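PDB 1L1L: ribonucleoside triphosphate reductase from Lactobacillus leichmannii, which catalyses the adenosylcobalamin-dependent reduction of ribonucleoside triphosphates to 2'-deoxyribonucleoside triphosphates as an allosterically regulated monomeric class II ribonucleotide reductase. Local coordinates for residues V712-Q715 with L716-V720; P609-V613 with G614-P618. One frame throughout, in Å; residues are numbered along the deposited sequence.

Contact 1: V712-Q715 with L716-V720; sequences VFSQ and LNSDV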
loop_
_atom_site.group_PDB
_atom_site.type_symbol
_atom_site.label_atom_id
_atom_site.label_comp_id
_atom_site.label_asym_id
_atom_site.label_seq_id
_atom_site.Cartn_x
_atom_site.Cartn_y
_atom_site.Cartn_z
ATOM N N VAL A 712 -25.974 -13.789 -14.024
ATOM C CA VAL A 712 -26.573 -13.018 -15.094
ATOM C C VAL A 712 -25.496 -12.490 -16.027
ATOM O O VAL A 712 -25.676 -12.467 -17.244
ATOM C CB VAL A 712 -27.404 -11.850 -14.517
ATOM C CG1 VAL A 712 -27.903 -10.952 -15.636
ATOM C CG2 VAL A 712 -28.579 -12.409 -13.713
ATOM N N PHE A 713 -24.367 -12.058 -15.461
ATOM C CA PHE A 713 -23.281 -11.526 -16.277
ATOM C C PHE A 713 -22.746 -12.579 -17.228
ATOM O O PHE A 713 -22.499 -12.309 -18.399
ATOM C CB PHE A 713 -22.127 -11.029 -15.401
ATOM C CG PHE A 713 -21.000 -10.427 -16.184
ATOM C CD1 PHE A 713 -21.143 -9.178 -16.786
ATOM C CD2 PHE A 713 -19.810 -11.124 -16.359
ATOM C CE1 PHE A 713 -20.122 -8.634 -17.552
ATOM C CE2 PHE A 713 -18.779 -10.588 -17.125
ATOM C CZ PHE A 713 -18.935 -9.339 -17.724
ATOM N N SER A 714 -22.555 -13.783 -16.706
ATOM C CA SER A 714 -22.028 -14.876 -17.511
ATOM C C SER A 714 -23.018 -15.231 -18.619
ATOM O O SER A 714 -22.626 -15.464 -19.764
ATOM C CB SER A 714 -21.747 -16.082 -16.611
ATOM O OG SER A 714 -21.276 -17.190 -17.361
ATOM N N GLN A 715 -24.303 -15.255 -18.278
ATOM C CA GLN A 715 -25.343 -15.570 -19.258
ATOM C C GLN A 715 -25.363 -14.540 -20.389
ATOM O O GLN A 715 -25.371 -14.904 -21.568
ATOM C CB GLN A 715 -26.714 -15.635 -18.564
ATOM C CG GLN A 715 -27.925 -15.544 -19.493
ATOM C CD GLN A 715 -28.400 -14.111 -19.714
ATOM O OE1 GLN A 715 -28.629 -13.363 -18.753
ATOM N NE2 GLN A 715 -28.561 -13.723 -20.981
ATOM N N LEU A 716 -25.370 -13.259 -20.031
ATOM C CA LEU A 716 -25.382 -12.198 -21.030
ATOM C C LEU A 716 -24.122 -12.267 -21.878
ATOM O O LEU A 716 -24.179 -12.217 -23.107
ATOM C CB LEU A 716 -25.454 -10.820 -20.358
ATOM C CG LEU A 716 -26.819 -10.275 -19.938
ATOM C CD1 LEU A 716 -26.650 -9.066 -19.030
ATOM C CD2 LEU A 716 -27.615 -9.911 -21.180
ATOM N N ASN A 717 -22.982 -12.376 -21.207
ATOM C CA ASN A 717 -21.701 -12.434 -21.888
ATOM C C ASN A 717 -21.747 -13.501 -22.982
ATOM O O ASN A 717 -21.224 -13.307 -24.082
ATOM C CB ASN A 717 -20.603 -12.763 -20.881
ATOM C CG ASN A 717 -19.306 -12.051 -21.186
ATOM O OD1 ASN A 717 -18.275 -12.326 -20.566
ATOM N ND2 ASN A 717 -19.346 -11.124 -22.137
ATOM N N SER A 718 -22.392 -14.621 -22.675
ATOM C CA SER A 718 -22.527 -15.729 -23.617
ATOM C C SER A 718 -23.435 -15.399 -24.802
ATOM O O SER A 718 -23.072 -15.631 -25.961
ATOM C CB SER A 718 -23.087 -16.952 -22.895
ATOM O OG SER A 718 -22.379 -17.198 -21.697
ATOM N N ASP A 719 -24.617 -14.863 -24.508
ATOM C CA ASP A 719 -25.589 -14.528 -25.546
ATOM C C ASP A 719 -25.207 -13.296 -26.356
ATOM O O ASP A 719 -25.616 -13.150 -27.508
ATOM C CB ASP A 719 -26.976 -14.315 -24.929
ATOM C CG ASP A 719 -27.443 -15.503 -24.107
ATOM O OD1 ASP A 719 -27.056 -16.648 -24.426
ATOM O OD2 ASP A 719 -28.211 -15.295 -23.144
ATOM N N VAL A 720 -24.422 -12.412 -25.751
ATOM C CA VAL A 720 -23.987 -11.195 -26.423
ATOM C C VAL A 720 -22.495 -11.268 -26.712
ATOM O O VAL A 720 -21.691 -11.450 -25.799
ATOM C CB VAL A 720 -24.267 -9.951 -25.554
ATOM C CG1 VAL A 720 -23.837 -8.696 -26.284
ATOM C CG2 VAL A 720 -25.743 -9.886 -25.211
#
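Gln715 and Asp719, one helical turn apart, meet through a side-chain hydrogen bond: Gln715 NE2 donates to Asp719 OD2 at 2.7 Å, almost straight at 171°. The acceptor lies in the plane of the amide, whereas the donor meets the carboxylate oxygen on its anti side, tilted out of the carboxylate plane; the amide and carboxylate planes are 40° apart. Gln715 can reach because its chain starts with CG anti to the backbone N and then bends at chi2 (-90°), which carries the amide forward to the C-terminal end of the helix. The bent chain also passes over Leu716, with Gln715 OE1 3.8 Å from Leu716 CG.

One turn of the helix links Ser714 and Ser718, whose hydroxyl returns to the backbone, Ser718 OG donating to Ser714 O at 2.6 Å. That carbonyl also accepts Ser718 N at 3.0 Å; hydroxyl and amide arrive from opposite faces of the carbonyl plane, and the bond from the amide is bent. The hydroxyl sits beside its own backbone N, which is what lets it share the acceptor.

On the side facing helix 583-589, Val712 and Leu716 lie side by side, CG1 of Val712 4.1 Å from CD1 of Leu716. Val712 rests on Ala589 and Leu716 on Ala586 of that helix, while the buried Phe713 ring packs on Leu583 and Ala586. The ring and the Asn717 side chain point the same way, and both also touch Glu724 in the tail that follows.

Backbone bonds of the same i to i+4 spacing run alongside, among them Leu716 N to Val712 O and Asn717 N to Phe713 O. The whole is the last part of an amphipathic alpha-helix, 709-719, with i to i+4 pairs on its polar side and an apolar side laid on helix 583-589.

Contact 2: P609-V613 with G614-P618; sequences PIKAV and GADNP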
loop_
_atom_site.group_PDB
_atom_site.type_symbol
_atom_site.label_atom_id
_atom_site.label_comp_id
_atom_site.label_asym_id
_atom_site.label_seq_id
_atom_site.Cartn_x
_atom_site.Cartn_y
_atom_site.Cartn_z
ATOM N N PRO A 609 -27.517 -2.249 -1.131
ATOM C CA PRO A 609 -27.961 -2.234 0.269
ATOM C C PRO A 609 -27.000 -3.138 1.053
ATOM O O PRO A 609 -26.671 -4.231 0.590
ATOM C CB PRO A 609 -29.372 -2.828 0.196
ATOM C CG PRO A 609 -29.825 -2.455 -1.204
ATOM C CD PRO A 609 -28.587 -2.725 -2.025
ATOM N N ILE A 610 -26.533 -2.690 2.217
ATOM C CA ILE A 610 -25.601 -3.499 3.003
ATOM C C ILE A 610 -25.847 -3.474 4.501
ATOM O O ILE A 610 -26.021 -2.413 5.104
ATOM C CB ILE A 610 -24.127 -3.074 2.768
ATOM C CG1 ILE A 610 -23.741 -3.306 1.308
ATOM C CG2 ILE A 610 -23.204 -3.869 3.693
ATOM C CD1 ILE A 610 -22.302 -2.955 0.982
ATOM N N LYS A 611 -25.850 -4.661 5.095
ATOM C CA LYS A 611 -26.054 -4.800 6.530
ATOM C C LYS A 611 -24.751 -5.220 7.181
ATOM O O LYS A 611 -24.142 -6.213 6.785
ATOM C CB LYS A 611 -27.122 -5.850 6.826
ATOM C CG LYS A 611 -27.346 -6.080 8.312
ATOM C CD LYS A 611 -28.500 -7.049 8.560
ATOM C CE LYS A 611 -28.764 -7.220 10.056
ATOM N NZ LYS A 611 -29.930 -8.119 10.325
ATOM N N ALA A 612 -24.317 -4.461 8.180
ATOM C CA ALA A 612 -23.074 -4.792 8.862
ATOM C C ALA A 612 -23.315 -5.868 9.905
ATOM O O ALA A 612 -24.396 -5.956 10.486
ATOM C CB ALA A 612 -22.489 -3.554 9.521
ATOM N N VAL A 613 -22.299 -6.695 10.123
ATOM C CA VAL A 613 -22.373 -7.748 11.120
ATOM C C VAL A 613 -22.690 -7.104 12.460
ATOM O O VAL A 613 -22.194 -6.015 12.770
ATOM C CB VAL A 613 -21.033 -8.487 11.236
ATOM C CG1 VAL A 613 -21.091 -9.513 12.346
ATOM C CG2 VAL A 613 -20.700 -9.152 9.916
ATOM N N GLY A 614 -23.532 -7.763 13.247
ATOM C CA GLY A 614 -23.885 -7.235 14.549
ATOM C C GLY A 614 -24.653 -5.933 14.492
ATOM O O GLY A 614 -24.719 -5.203 15.482
ATOM N N ALA A 615 -25.245 -5.650 13.337
ATOM C CA ALA A 615 -26.011 -4.427 13.134
ATOM C C ALA A 615 -27.048 -4.172 14.227
ATOM O O ALA A 615 -27.281 -3.023 14.618
ATOM C CB ALA A 615 -26.694 -4.470 11.768
ATOM N N ASP A 616 -27.663 -5.242 14.727
ATOM C CA ASP A 616 -28.690 -5.114 15.755
ATOM C C ASP A 616 -28.205 -5.361 17.178
ATOM O O ASP A 616 -29.009 -5.564 18.087
ATOM C CB ASP A 616 -29.858 -6.053 15.442
ATOM C CG ASP A 616 -30.537 -5.703 14.139
ATOM O OD1 ASP A 616 -30.870 -4.511 13.953
ATOM O OD2 ASP A 616 -30.740 -6.614 13.306
ATOM N N ASN A 617 -26.890 -5.349 17.369
ATOM C CA ASN A 617 -26.326 -5.549 18.693
ATOM C C ASN A 617 -26.206 -4.172 19.333
ATOM O O ASN A 617 -25.702 -3.233 18.716
ATOM C CB ASN A 617 -24.945 -6.194 18.600
ATOM C CG ASN A 617 -24.351 -6.491 19.961
ATOM O OD1 ASN A 617 -24.374 -5.650 20.858
ATOM N ND2 ASN A 617 -23.802 -7.685 20.118
ATOM N N PRO A 618 -26.673 -4.026 20.579
ATOM C CA PRO A 618 -26.582 -2.721 21.241
ATOM C C PRO A 618 -25.130 -2.278 21.431
ATOM O O PRO A 618 -24.862 -1.111 21.721
ATOM C CB PRO A 618 -27.312 -2.954 22.560
ATOM C CG PRO A 618 -27.062 -4.421 22.822
ATOM C CD PRO A 618 -27.260 -5.039 21.471
#
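A fully extended side chain, with CG of Lys611 anti to the backbone N (chi1 178°), carries its ammonium past Ala615 to Asp616, whose carboxylate carbon lies beside its own backbone N. The chain between them makes two overlapping beta turns at the end of strand 603-611: type II from Ala612 to Ala615, then type I from Gly614 to Asn617. In the first, Ala615 N gives a weak, bent bond to Ala612 O (3.0 Å). Gly614 takes the third position with positive phi (65°), the usual sign there in a type II turn. The second turn is closed by Asn617 N on Gly614 O at 2.9 Å.

Tyr570 of the adjacent strand 570-578 touches both Lys611 and Ala615, and its OH is hydrogen-bonded to Asp616 OD1, the stronger tie of that carboxylate. Val613 rests on Asp479 and Thr483 of helix 477-485. The Lys611 and Asp616 side chains cross at about a right angle, and their salt bridge is weak, Lys611 NZ lying 3.4 Å from Asp616 OD2, while the methylene CE of Lys611 packs 3.8 Å from the methyl CB of Ala615.

Overall arrangement
Both contacts are local and lie at the surface, with centres about 33 Å apart and nearest atoms about 15 Å apart, so they do not touch. They belong to different elements: contact 1 is the end of helix 709-719, close to the end of the modelled chain, and contact 2 is the exit from strand 603-611 of an antiparallel sheet. Each has one buried residue among those that touch, Phe713 in the first and Ala612 in the second. Regular helical bonding dominates contact 1, supplemented by an amide-to-carboxylate and a hydroxyl-to-carbonyl bond; contact 2 relies on turn bonds and a weak ion pair.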